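Local atomic coordinates of pyocin S5 (Pseudomonas aeruginosa PAO1, PDB entry 6THK), a protein that probably forms channels that depolarise the cytoplasmic membrane of target bacteria, so acting as an antimicrobial toxin imported into Pseudomonas aeruginosa. Residues D199-L203 against L273-K277; N262-I266 against A278-G282; A346-A350 against V455-F459; A390-D395 against T461-I467; F410-K415 against A449-V455. The protein carries 1 engineered substitution. All coordinates share one frame; numbering follows the deposited sequence.

The five contacts fall into two groups in an elongated, largely helical chain without strands. Interactions 1 and 2 lie with centres about 12 Å apart and share helix 272-338, which pairs with helix 157-212 in one and helix 237-267 in the other; along the chain their segments alternate. Interactions 3, 4 and 5 lie about 72 to 89 Å from these two, centre to centre, and about 10 to 20 Å from one another, all in the colicin pore-forming domain. They share helix 451-464, most of which falls in a predicted transmembrane region, and interactions 3 and 5 meet at Val455. Interaction 5 is nested within the loops closed by 3 and 4. The long helix 272-338 thus runs from interactions 1 and 2 toward the pore-forming bundle.

Interaction 1 of 5, residues D199-L203 against L273-K277; sequences DLSQL and LEKQK
Leu203 and Leu200 of residues 199-203 meet Leu273, Gln276 and the start of the Lys277 side chain, and the contact is almost purely apolar. Methyl-to-methyl packing comes first. Leu200 CD2 lies 3.8 Å from Leu273 CD1, the two side chains running past each other in opposite directions, and the same CD1 is 4.1 Å from Leu203 CD2. Leu273 thus sits against two leucines one helical turn apart, placed there because its CG is turned anti to the backbone N (chi1 177°) and its branches swing across to the facing helix.

A second kind of contact is made with the carbon parts of polar residues. Leu203 CD2 rests 3.8 Å from Gln276 CB and 3.6 Å from Lys277 N, so it nestles against the helix backbone, while its other methyl, CD1, meets Lys277 CG at 3.8 Å, the side chains crossing nearly at right angles. Asp199 adds its CB, 4.1 Å from Leu273 CD1.

Charged groups belong to the margin. Lys277 bends at chi3 and runs outward to Glu274 of its own helix, where NZ and OE1 form a weak salt bridge of 3.5 Å; the Asp199 carboxylate makes a long, weak ion pair with Lys195.

The short segments of helices 157-212 and 272-338 run almost parallel, at 7° with axes 10.6 Å apart, and both fall within predicted coiled coils. No hydrogen bond or salt bridge joins them, so their cohesion rests on dispersion and on the partial withdrawal of leucine methyls from water, with polar side chains bordering the seam.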
# COMPACT_ATOMS: atom_id res chain seq x y z
N ASP A 199 11.84 31.42 -1.21
CA ASP A 199 11.14 30.44 -0.40
C ASP A 199 10.28 29.52 -1.26
O ASP A 199 10.14 28.34 -0.96
CB ASP A 199 10.26 31.12 0.65
CG ASP A 199 11.07 31.75 1.76
OD1 ASP A 199 12.28 31.46 1.86
OD2 ASP A 199 10.49 32.55 2.53
N LEU A 200 9.71 30.08 -2.32
CA LEU A 200 8.87 29.35 -3.27
C LEU A 200 9.70 28.35 -4.08
O LEU A 200 9.22 27.25 -4.35
CB LEU A 200 8.14 30.31 -4.22
CG LEU A 200 6.95 31.10 -3.66
CD1 LEU A 200 6.29 31.94 -4.75
CD2 LEU A 200 5.91 30.20 -3.02
N SER A 201 10.93 28.75 -4.46
CA SER A 201 11.86 27.90 -5.21
C SER A 201 12.20 26.65 -4.40
O SER A 201 12.17 25.55 -4.95
CB SER A 201 13.13 28.67 -5.56
OG SER A 201 12.87 29.72 -6.48
N GLN A 202 12.47 26.81 -3.08
CA GLN A 202 12.77 25.70 -2.17
C GLN A 202 11.52 24.84 -1.96
O GLN A 202 11.65 23.62 -1.86
CB GLN A 202 13.35 26.19 -0.83
CG GLN A 202 13.99 25.08 0.03
CD GLN A 202 15.23 24.47 -0.60
OE1 GLN A 202 16.27 25.12 -0.74
NE2 GLN A 202 15.14 23.21 -1.01
N LEU A 203 10.33 25.46 -1.93
CA LEU A 203 9.06 24.75 -1.80
C LEU A 203 8.83 23.84 -3.04
O LEU A 203 8.33 22.73 -2.89
CB LEU A 203 7.91 25.74 -1.60
CG LEU A 203 6.56 25.17 -1.21
CD1 LEU A 203 6.54 24.69 0.23
CD2 LEU A 203 5.46 26.19 -1.41
N LEU A 273 2.58 31.78 -0.30
CA LEU A 273 3.50 30.73 0.15
C LEU A 273 2.72 29.61 0.83
O LEU A 273 2.92 28.45 0.49
CB LEU A 273 4.58 31.33 1.08
CG LEU A 273 5.61 30.37 1.72
CD1 LEU A 273 6.42 29.60 0.68
CD2 LEU A 273 6.57 31.14 2.62
N GLU A 274 1.79 29.97 1.74
CA GLU A 274 0.93 29.00 2.42
C GLU A 274 -0.06 28.34 1.45
O GLU A 274 -0.41 27.17 1.65
CB GLU A 274 0.20 29.64 3.61
CG GLU A 274 1.09 29.98 4.79
CD GLU A 274 2.08 28.93 5.27
OE1 GLU A 274 1.65 27.81 5.63
OE2 GLU A 274 3.29 29.25 5.32
N LYS A 275 -0.50 29.08 0.40
CA LYS A 275 -1.41 28.55 -0.62
C LYS A 275 -0.66 27.55 -1.49
O LYS A 275 -1.21 26.49 -1.75
CB LYS A 275 -1.99 29.66 -1.50
CG LYS A 275 -3.25 29.24 -2.24
CD LYS A 275 -3.91 30.42 -2.93
CE LYS A 275 -5.27 30.09 -3.46
NZ LYS A 275 -6.04 31.30 -3.82
N GLN A 276 0.57 27.88 -1.93
CA GLN A 276 1.38 27.00 -2.78
C GLN A 276 1.76 25.73 -2.04
O GLN A 276 1.77 24.66 -2.66
CB GLN A 276 2.62 27.74 -3.36
CG GLN A 276 3.37 26.97 -4.48
CD GLN A 276 2.55 26.70 -5.73
OE1 GLN A 276 2.43 27.54 -6.63
NE2 GLN A 276 2.02 25.49 -5.84
N LYS A 277 1.99 25.83 -0.71
CA LYS A 277 2.29 24.71 0.17
C LYS A 277 1.10 23.73 0.12
O LYS A 277 1.30 22.53 -0.14
CB LYS A 277 2.52 25.20 1.62
CG LYS A 277 3.45 24.30 2.43
CD LYS A 277 3.52 24.66 3.91
CE LYS A 277 4.52 25.76 4.23
NZ LYS A 277 4.60 26.01 5.69

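Interaction 2 of 5, residues N262-I266 against A278-G282; sequences NNTLI and AIYNG
Asn262 and Ile266 press on Ala278, and the contact is tightest there. Asn262 ND2 donates to the backbone oxygen Ala278 O at 2.7 Å, with an N-H...O angle of 154°. The acceptor lies practically in the plane of the Asn262 amide, whereas the donor stands 35° out of the plane of the Ala278 carbonyl. That oxygen also takes the regular helical bond from Gly282 N at 2.9 Å, and the two donors arrive from opposite faces of its plane, so an interhelical bond is added without displacing the helical one. Asn262 reaches it because its CG is anti to the backbone N (chi1 -158°), which carries the amide across toward the next helix. The other amide atom, Asn262 OD1, lies 4.0 Å from Ala278 CB. One turn along, Ile266 CG1 bears on the same methyl at 3.4 Å, closer than carbon atoms usually pack.

The small size of Ala278 and the lack of a side chain at Gly282, beside Asn262 ND2, are consistent with the close approach: the helices run roughly antiparallel, with the axes of these short segments 9.3 Å apart. This is a helical hairpin: the chain turns after helix 237-267, so that the start of helix 272-338 runs back alongside it, both within a predicted coiled coil.

Away from this pinch the packing thins. Ile266 CG2 is 4.4 Å from Ile279 CG1, and Leu265 and Asn281, both largely in solvent, touch the other segment mainly with their CB atoms; Leu265 CB is 4.2 Å from Ala278 CB. Tyr280 points elsewhere, stacking its ring on Tyr207 and touching Leu203 and Glu204 of helix 157-212.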
# COMPACT_ATOMS: atom_id res chain seq x y z
N ASN A 262 -7.50 20.09 3.39
CA ASN A 262 -6.52 20.83 2.58
C ASN A 262 -7.14 21.78 1.55
O ASN A 262 -6.50 22.76 1.16
CB ASN A 262 -5.54 19.89 1.91
CG ASN A 262 -4.23 20.54 1.53
OD1 ASN A 262 -3.42 20.91 2.37
ND2 ASN A 262 -4.00 20.66 0.23
N ASN A 263 -8.37 21.48 1.08
CA ASN A 263 -9.10 22.32 0.12
C ASN A 263 -9.51 23.64 0.79
O ASN A 263 -9.46 24.69 0.13
CB ASN A 263 -10.31 21.58 -0.46
CG ASN A 263 -9.93 20.50 -1.45
OD1 ASN A 263 -8.88 20.55 -2.11
ND2 ASN A 263 -10.78 19.50 -1.57
N THR A 264 -9.85 23.59 2.10
CA THR A 264 -10.18 24.75 2.94
C THR A 264 -8.89 25.60 3.12
O THR A 264 -8.94 26.83 3.00
CB THR A 264 -10.78 24.29 4.29
OG1 THR A 264 -11.85 23.38 4.04
CG2 THR A 264 -11.27 25.46 5.15
N LEU A 265 -7.74 24.92 3.37
CA LEU A 265 -6.40 25.51 3.54
C LEU A 265 -5.98 26.32 2.30
O LEU A 265 -5.35 27.36 2.45
CB LEU A 265 -5.36 24.41 3.83
CG LEU A 265 -5.01 24.06 5.29
CD1 LEU A 265 -6.23 23.77 6.14
CD2 LEU A 265 -4.13 22.83 5.33
N ILE A 266 -6.34 25.83 1.09
CA ILE A 266 -6.07 26.49 -0.20
C ILE A 266 -6.96 27.75 -0.29
O ILE A 266 -6.46 28.84 -0.57
CB ILE A 266 -6.28 25.53 -1.41
CG1 ILE A 266 -5.23 24.39 -1.43
CG2 ILE A 266 -6.26 26.29 -2.75
CD1 ILE A 266 -5.55 23.14 -2.32
N ALA A 278 -0.13 24.26 0.28
CA ALA A 278 -1.38 23.51 0.22
C ALA A 278 -1.66 22.92 -1.20
O ALA A 278 -2.06 21.77 -1.29
CB ALA A 278 -2.53 24.38 0.70
N ILE A 279 -1.41 23.70 -2.29
CA ILE A 279 -1.60 23.24 -3.68
C ILE A 279 -0.75 21.99 -3.93
O ILE A 279 -1.26 21.01 -4.48
CB ILE A 279 -1.30 24.37 -4.72
CG1 ILE A 279 -2.38 25.47 -4.68
CG2 ILE A 279 -1.15 23.80 -6.15
CD1 ILE A 279 -1.87 26.87 -4.98
N TYR A 280 0.55 22.05 -3.52
CA TYR A 280 1.54 20.98 -3.62
C TYR A 280 1.13 19.76 -2.83
O TYR A 280 1.12 18.66 -3.39
CB TYR A 280 2.92 21.46 -3.14
CG TYR A 280 3.70 22.28 -4.13
CD1 TYR A 280 3.42 22.22 -5.49
CD2 TYR A 280 4.75 23.10 -3.72
CE1 TYR A 280 4.15 22.98 -6.41
CE2 TYR A 280 5.50 23.84 -4.63
CZ TYR A 280 5.19 23.78 -5.98
OH TYR A 280 5.92 24.51 -6.88
N ASN A 281 0.79 19.93 -1.52
CA ASN A 281 0.36 18.82 -0.66
C ASN A 281 -0.89 18.15 -1.24
O ASN A 281 -0.96 16.92 -1.25
CB ASN A 281 0.11 19.27 0.78
CG ASN A 281 1.34 19.56 1.60
OD1 ASN A 281 2.46 19.08 1.33
ND2 ASN A 281 1.15 20.37 2.64
N GLY A 282 -1.79 18.94 -1.79
CA GLY A 282 -2.99 18.43 -2.41
C GLY A 282 -2.64 17.57 -3.61
O GLY A 282 -3.26 16.54 -3.84

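Interaction 3 of 5, residues A346-A350 against V455-F459; sequences ARQLA and VGIAF
Phe459 sets the rim of its ring against Ala346: CZ lies 3.3 Å from Ala346 O, which sits at the edge and near the ring plane, and 3.7 Å from Ala346 CB. The ring spans a full turn of the facing helix, for CE2 also lies 4.0 Å from Ala350 CB, while Leu349 CD2 comes up obliquely to CE1 at 4.3 Å. With CG anti to its own carbonyl carbon (chi1 -67°), the ring folds back over Val455, one turn earlier, whose CG1 lies 3.5 Å above the ring plane toward its rim.

The short segments of helices 340-353 and 451-464 run antiparallel, at 156° with axes 10.6 Å apart, in the buried interior of the colicin-type pore-forming bundle; Val455 to Phe459 belong to a predicted transmembrane helix. Beside the small Ala346 and Ala350, the aromatic ring and the valine branches occupy the interface between helices.

Val455 divides its two methyls: CG1 touches Ala350 CA at 3.9 Å, and CG2 meets Leu349 CG at 4.1 Å, the Leu349 and Val455 side chains lying alongside one another and pointing opposite ways. Around them lie Phe330 at the Phe459 ring and Met476 of helix 468-481, touching both Ala346 and Leu349.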
# COMPACT_ATOMS: atom_id res chain seq x y z
N ALA A 346 -14.07 -59.87 0.71
CA ALA A 346 -13.60 -58.65 0.06
C ALA A 346 -12.93 -57.76 1.14
O ALA A 346 -11.79 -57.31 0.96
CB ALA A 346 -14.75 -57.91 -0.61
N ARG A 347 -13.61 -57.58 2.30
CA ARG A 347 -13.08 -56.77 3.40
C ARG A 347 -11.74 -57.31 3.93
O ARG A 347 -10.85 -56.52 4.23
CB ARG A 347 -14.11 -56.62 4.53
CG ARG A 347 -13.75 -55.51 5.50
CD ARG A 347 -14.76 -55.45 6.63
NE ARG A 347 -16.09 -55.03 6.19
CZ ARG A 347 -16.44 -53.76 6.01
NH1 ARG A 347 -15.56 -52.78 6.20
NH2 ARG A 347 -17.68 -53.45 5.65
N GLN A 348 -11.60 -58.64 4.04
CA GLN A 348 -10.35 -59.24 4.49
C GLN A 348 -9.27 -59.08 3.42
O GLN A 348 -8.10 -58.91 3.77
CB GLN A 348 -10.52 -60.72 4.85
CG GLN A 348 -11.13 -60.93 6.24
CD GLN A 348 -10.88 -62.33 6.72
OE1 GLN A 348 -9.73 -62.76 6.83
NE2 GLN A 348 -11.93 -63.07 7.02
N LEU A 349 -9.66 -59.11 2.11
CA LEU A 349 -8.72 -58.89 1.01
C LEU A 349 -8.13 -57.49 1.11
O LEU A 349 -6.91 -57.35 1.11
CB LEU A 349 -9.36 -59.16 -0.38
CG LEU A 349 -8.42 -59.08 -1.59
CD1 LEU A 349 -7.41 -60.23 -1.58
CD2 LEU A 349 -9.19 -59.13 -2.89
N ALA A 350 -8.99 -56.46 1.25
CA ALA A 350 -8.62 -55.05 1.39
C ALA A 350 -7.77 -54.74 2.63
O ALA A 350 -6.83 -53.93 2.55
CB ALA A 350 -9.85 -54.17 1.37
N VAL A 455 -6.22 -54.58 -5.21
CA VAL A 455 -7.52 -54.76 -4.58
C VAL A 455 -8.53 -53.80 -5.20
O VAL A 455 -9.67 -54.16 -5.40
CB VAL A 455 -7.46 -54.60 -3.05
CG1 VAL A 455 -8.83 -54.84 -2.45
CG2 VAL A 455 -6.46 -55.56 -2.46
N GLY A 456 -8.10 -52.58 -5.49
CA GLY A 456 -8.95 -51.60 -6.14
C GLY A 456 -9.36 -52.11 -7.52
O GLY A 456 -10.50 -51.96 -7.92
N ILE A 457 -8.41 -52.71 -8.24
CA ILE A 457 -8.65 -53.29 -9.54
C ILE A 457 -9.68 -54.41 -9.43
O ILE A 457 -10.59 -54.50 -10.24
CB ILE A 457 -7.34 -53.83 -10.13
CG1 ILE A 457 -6.48 -52.68 -10.63
CG2 ILE A 457 -7.61 -54.83 -11.24
CD1 ILE A 457 -5.09 -53.09 -11.06
N ALA A 458 -9.53 -55.25 -8.41
CA ALA A 458 -10.47 -56.35 -8.14
C ALA A 458 -11.89 -55.83 -7.89
O ALA A 458 -12.85 -56.33 -8.47
CB ALA A 458 -9.98 -57.16 -6.94
N PHE A 459 -12.00 -54.82 -7.05
CA PHE A 459 -13.26 -54.19 -6.68
C PHE A 459 -13.87 -53.38 -7.85
O PHE A 459 -15.07 -53.49 -8.08
CB PHE A 459 -13.08 -53.33 -5.41
CG PHE A 459 -12.76 -54.05 -4.10
CD1 PHE A 459 -12.55 -55.43 -4.07
CD2 PHE A 459 -12.67 -53.35 -2.90
CE1 PHE A 459 -12.29 -56.09 -2.86
CE2 PHE A 459 -12.40 -54.01 -1.70
CZ PHE A 459 -12.22 -55.38 -1.69

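Interaction 4 of 5, residues A390-D395 against T461-I467; sequences AFDSLD and TATATPI
Thr461 O is gripped twice in the last part of helix 451-464: Thr465 OG1 donates to it at 2.7 Å, only 19° out of the carbonyl plane, and Ala464 N supplies a longer backbone bond of 3.3 Å. The side-chain bond ties Thr465, whose backbone is extended, back to the preceding turn. Between the segments the polar link is slighter, a weak bond from Asp395 N to Ala464 O of 3.4 Å.

Apolar groups do the rest. Phe391 CG lies anti to the carbonyl carbon (chi1 -84°), which lays the ring by Thr461 and Ile467. Its edge meets Thr461 CG2, 3.7 Å from CE1, while Ile467 CD1 comes obliquely to CZ at 3.6 Å. Ala390 CB packs by Ile467 CA at 3.9 Å and by the carbonyl of Pro466, itself the centre of an inverse gamma turn.

Asp395 is the N-cap of helix 396-409, its OD1 accepting from Met398 N. The contact joins the end of helix 381-392 and the turn after it to the last part of helix 451-464 and the turn before helix 468-481, probably the hydrophobic helical hairpin known from channel-forming colicins, with Tyr423 of helix 419-431 bonded to Thr461 OG1.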
# COMPACT_ATOMS: atom_id res chain seq x y z
N ALA A 390 -18.39 -62.31 -19.30
CA ALA A 390 -18.61 -61.16 -18.43
C ALA A 390 -17.51 -60.12 -18.61
O ALA A 390 -17.77 -58.94 -18.66
CB ALA A 390 -18.66 -61.60 -16.99
N PHE A 391 -16.29 -60.60 -18.71
CA PHE A 391 -15.14 -59.76 -18.89
C PHE A 391 -15.15 -59.05 -20.23
O PHE A 391 -14.69 -57.95 -20.34
CB PHE A 391 -13.89 -60.59 -18.78
CG PHE A 391 -13.42 -60.80 -17.38
CD1 PHE A 391 -13.26 -59.74 -16.53
CD2 PHE A 391 -13.10 -62.05 -16.92
CE1 PHE A 391 -12.80 -59.94 -15.25
CE2 PHE A 391 -12.63 -62.26 -15.65
CZ PHE A 391 -12.49 -61.20 -14.81
N ASP A 392 -15.68 -59.71 -21.26
CA ASP A 392 -15.76 -59.15 -22.60
C ASP A 392 -16.75 -58.00 -22.58
O ASP A 392 -16.55 -57.04 -23.26
CB ASP A 392 -16.25 -60.19 -23.61
CG ASP A 392 -15.11 -60.89 -24.35
OD1 ASP A 392 -13.95 -60.67 -23.97
OD2 ASP A 392 -15.38 -61.66 -25.30
N SER A 393 -17.80 -58.13 -21.79
CA SER A 393 -18.83 -57.10 -21.69
C SER A 393 -18.45 -55.92 -20.81
O SER A 393 -19.22 -54.99 -20.63
CB SER A 393 -20.12 -57.73 -21.15
OG SER A 393 -21.00 -56.75 -20.64
N LEU A 394 -17.27 -56.00 -20.23
CA LEU A 394 -16.71 -54.98 -19.32
C LEU A 394 -16.72 -53.57 -19.86
O LEU A 394 -16.21 -53.29 -20.94
CB LEU A 394 -15.28 -55.34 -18.86
CG LEU A 394 -14.85 -54.72 -17.53
CD1 LEU A 394 -14.09 -55.73 -16.71
CD2 LEU A 394 -14.05 -53.43 -17.75
N ASP A 395 -17.25 -52.68 -19.02
CA ASP A 395 -17.39 -51.25 -19.25
C ASP A 395 -16.14 -50.55 -18.71
O ASP A 395 -15.97 -50.49 -17.49
CB ASP A 395 -18.65 -50.78 -18.52
CG ASP A 395 -18.94 -49.32 -18.72
OD1 ASP A 395 -18.22 -48.50 -18.13
OD2 ASP A 395 -19.86 -49.00 -19.50
N THR A 461 -13.63 -53.93 -10.97
CA THR A 461 -14.16 -54.98 -11.84
C THR A 461 -15.60 -55.38 -11.45
O THR A 461 -16.46 -55.44 -12.32
CB THR A 461 -13.19 -56.16 -11.86
OG1 THR A 461 -11.93 -55.69 -12.31
CG2 THR A 461 -13.66 -57.28 -12.76
N ALA A 462 -15.87 -55.65 -10.15
CA ALA A 462 -17.20 -56.04 -9.65
C ALA A 462 -18.27 -54.98 -9.91
O ALA A 462 -19.44 -55.33 -9.98
CB ALA A 462 -17.12 -56.32 -8.16
N THR A 463 -17.87 -53.69 -10.03
CA THR A 463 -18.78 -52.56 -10.24
C THR A 463 -19.10 -52.23 -11.72
O THR A 463 -20.06 -51.51 -12.00
CB THR A 463 -18.25 -51.28 -9.54
OG1 THR A 463 -17.14 -50.80 -10.30
CG2 THR A 463 -17.89 -51.49 -8.07
N ALA A 464 -18.26 -52.70 -12.65
CA ALA A 464 -18.40 -52.39 -14.07
C ALA A 464 -18.72 -53.60 -14.95
O ALA A 464 -18.92 -53.44 -16.15
CB ALA A 464 -17.12 -51.73 -14.56
N THR A 465 -18.79 -54.80 -14.35
CA THR A 465 -18.96 -56.07 -15.07
C THR A 465 -20.07 -56.96 -14.47
O THR A 465 -20.13 -57.04 -13.23
CB THR A 465 -17.61 -56.85 -14.91
OG1 THR A 465 -16.52 -55.95 -14.94
CG2 THR A 465 -17.39 -57.90 -15.93
N PRO A 466 -20.85 -57.73 -15.28
CA PRO A 466 -21.80 -58.71 -14.71
C PRO A 466 -21.05 -60.02 -14.36
O PRO A 466 -21.42 -61.14 -14.77
CB PRO A 466 -22.83 -58.93 -15.85
CG PRO A 466 -22.26 -58.22 -17.07
CD PRO A 466 -20.86 -57.79 -16.75
N ILE A 467 -19.97 -59.86 -13.57
CA ILE A 467 -19.01 -60.89 -13.19
C ILE A 467 -19.64 -62.09 -12.39
O ILE A 467 -19.25 -63.26 -12.63
CB ILE A 467 -17.74 -60.29 -12.48
CG1 ILE A 467 -16.64 -61.34 -12.40
CG2 ILE A 467 -18.02 -59.62 -11.12
CD1 ILE A 467 -15.43 -60.89 -12.70

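Interaction 5 of 5, residues F410-K415 against A449-V455; sequences FGVVGK and AAASWLV
The carbon chain of Lys415 passes over one face of the Trp453 indole, while Phe410 and Val412, earlier in the loop, pack on Ala450, Ser452 and Val455. Helix 396-409 ends in a Schellman motif, with Gly411 at positive phi, and the chain that follows drapes over the beginning of helix 451-464 in the pore-forming bundle.

The lysine runs across the indole at about a right angle to the tryptophan side chain. Its CD is centred above the six-membered ring, 3.8 Å from the centroid and 2° off the normal, a CH-pi contact; CE continues to Ala449 CB at 4.0 Å. With CG anti to the backbone N (chi1 -157°) the chain crosses the ring, then bends at chi3 and chi4, leaving NZ too far for more than a weak cation-pi attraction.

Val412 is directed toward residues 449-455: CG1 meets Ala450 CB at 3.7 Å and Ser452 CB at 3.9 Å, and CG2 approaches the edge of the indole. Phe410 sets CD2 3.6 Å from Ser452 O, and its CE2 reaches Val455 CG1 at 4.2 Å, the two side chains crossing near a right angle. Leu403, Leu445 and Ala446 pack against Trp453 too.

Buried without a hydrogen-bond partner in the model, Trp453 NE1 has Lys415 CB 3.6 Å away.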
# COMPACT_ATOMS: atom_id res chain seq x y z
N PHE A 410 -8.16 -46.08 -0.27
CA PHE A 410 -7.01 -46.84 0.24
C PHE A 410 -5.74 -45.97 0.36
O PHE A 410 -4.74 -46.43 0.90
CB PHE A 410 -6.73 -48.07 -0.65
CG PHE A 410 -7.85 -49.08 -0.77
CD1 PHE A 410 -8.64 -49.41 0.33
CD2 PHE A 410 -8.07 -49.75 -1.97
CE1 PHE A 410 -9.67 -50.35 0.22
CE2 PHE A 410 -9.10 -50.70 -2.08
CZ PHE A 410 -9.88 -50.99 -0.98
N GLY A 411 -5.80 -44.74 -0.12
CA GLY A 411 -4.67 -43.83 -0.06
C GLY A 411 -3.45 -44.31 -0.82
O GLY A 411 -2.34 -44.35 -0.28
N VAL A 412 -3.67 -44.76 -2.06
CA VAL A 412 -2.65 -45.23 -2.99
C VAL A 412 -2.67 -44.26 -4.17
O VAL A 412 -3.74 -43.69 -4.47
CB VAL A 412 -2.78 -46.74 -3.41
CG1 VAL A 412 -2.54 -47.67 -2.23
CG2 VAL A 412 -4.10 -47.05 -4.07
N VAL A 413 -1.50 -43.99 -4.80
CA VAL A 413 -1.48 -43.05 -5.93
C VAL A 413 -2.19 -43.64 -7.16
O VAL A 413 -2.23 -44.88 -7.34
CB VAL A 413 -0.08 -42.44 -6.28
CG1 VAL A 413 0.42 -41.52 -5.18
CG2 VAL A 413 0.96 -43.52 -6.62
N GLY A 414 -2.82 -42.75 -7.94
CA GLY A 414 -3.50 -43.07 -9.18
C GLY A 414 -2.48 -43.61 -10.17
O GLY A 414 -1.41 -43.00 -10.34
N LYS A 415 -2.75 -44.78 -10.75
CA LYS A 415 -1.82 -45.47 -11.62
C LYS A 415 -2.37 -45.72 -13.05
O LYS A 415 -3.55 -46.03 -13.23
CB LYS A 415 -1.36 -46.77 -10.94
CG LYS A 415 -0.05 -47.31 -11.42
CD LYS A 415 0.47 -48.39 -10.49
CE LYS A 415 1.26 -49.44 -11.24
NZ LYS A 415 2.65 -49.02 -11.55
N ALA A 449 4.23 -51.48 -6.90
CA ALA A 449 3.02 -50.78 -6.43
C ALA A 449 2.49 -51.43 -5.15
O ALA A 449 2.93 -52.51 -4.74
CB ALA A 449 1.95 -50.73 -7.52
N ALA A 450 1.59 -50.71 -4.50
CA ALA A 450 1.00 -51.19 -3.27
C ALA A 450 0.01 -52.26 -3.62
O ALA A 450 -0.68 -52.18 -4.62
CB ALA A 450 0.32 -50.05 -2.55
N ALA A 451 -0.13 -53.23 -2.72
CA ALA A 451 -1.05 -54.35 -2.88
C ALA A 451 -2.52 -53.90 -2.95
O ALA A 451 -3.31 -54.51 -3.65
CB ALA A 451 -0.84 -55.39 -1.79
N SER A 452 -2.85 -52.83 -2.25
CA SER A 452 -4.17 -52.22 -2.22
C SER A 452 -4.64 -51.75 -3.61
O SER A 452 -5.82 -51.74 -3.88
CB SER A 452 -4.21 -51.06 -1.23
OG SER A 452 -3.62 -51.43 -0.00
N TRP A 453 -3.71 -51.31 -4.46
CA TRP A 453 -4.05 -50.92 -5.82
C TRP A 453 -4.65 -52.11 -6.58
O TRP A 453 -5.61 -51.95 -7.32
CB TRP A 453 -2.84 -50.37 -6.57
CG TRP A 453 -3.22 -49.82 -7.89
CD1 TRP A 453 -4.02 -48.76 -8.12
CD2 TRP A 453 -2.85 -50.33 -9.17
NE1 TRP A 453 -4.17 -48.55 -9.46
CE2 TRP A 453 -3.45 -49.51 -10.13
CE3 TRP A 453 -2.05 -51.39 -9.60
CZ2 TRP A 453 -3.29 -49.72 -11.49
CZ3 TRP A 453 -1.90 -51.59 -10.94
CH2 TRP A 453 -2.51 -50.76 -11.87
N LEU A 454 -4.08 -53.30 -6.39
CA LEU A 454 -4.59 -54.53 -7.00
C LEU A 454 -6.00 -54.82 -6.50
O LEU A 454 -6.85 -55.25 -7.26
CB LEU A 454 -3.72 -55.72 -6.63
CG LEU A 454 -2.40 -55.95 -7.35
CD1 LEU A 454 -1.91 -57.36 -7.03
CD2 LEU A 454 -2.57 -55.76 -8.85
N VAL A 455 -6.22 -54.58 -5.21
CA VAL A 455 -7.52 -54.76 -4.58
C VAL A 455 -8.53 -53.80 -5.20
O VAL A 455 -9.67 -54.16 -5.40
CB VAL A 455 -7.46 -54.60 -3.05
CG1 VAL A 455 -8.83 -54.84 -2.45
CG2 VAL A 455 -6.46 -55.56 -2.46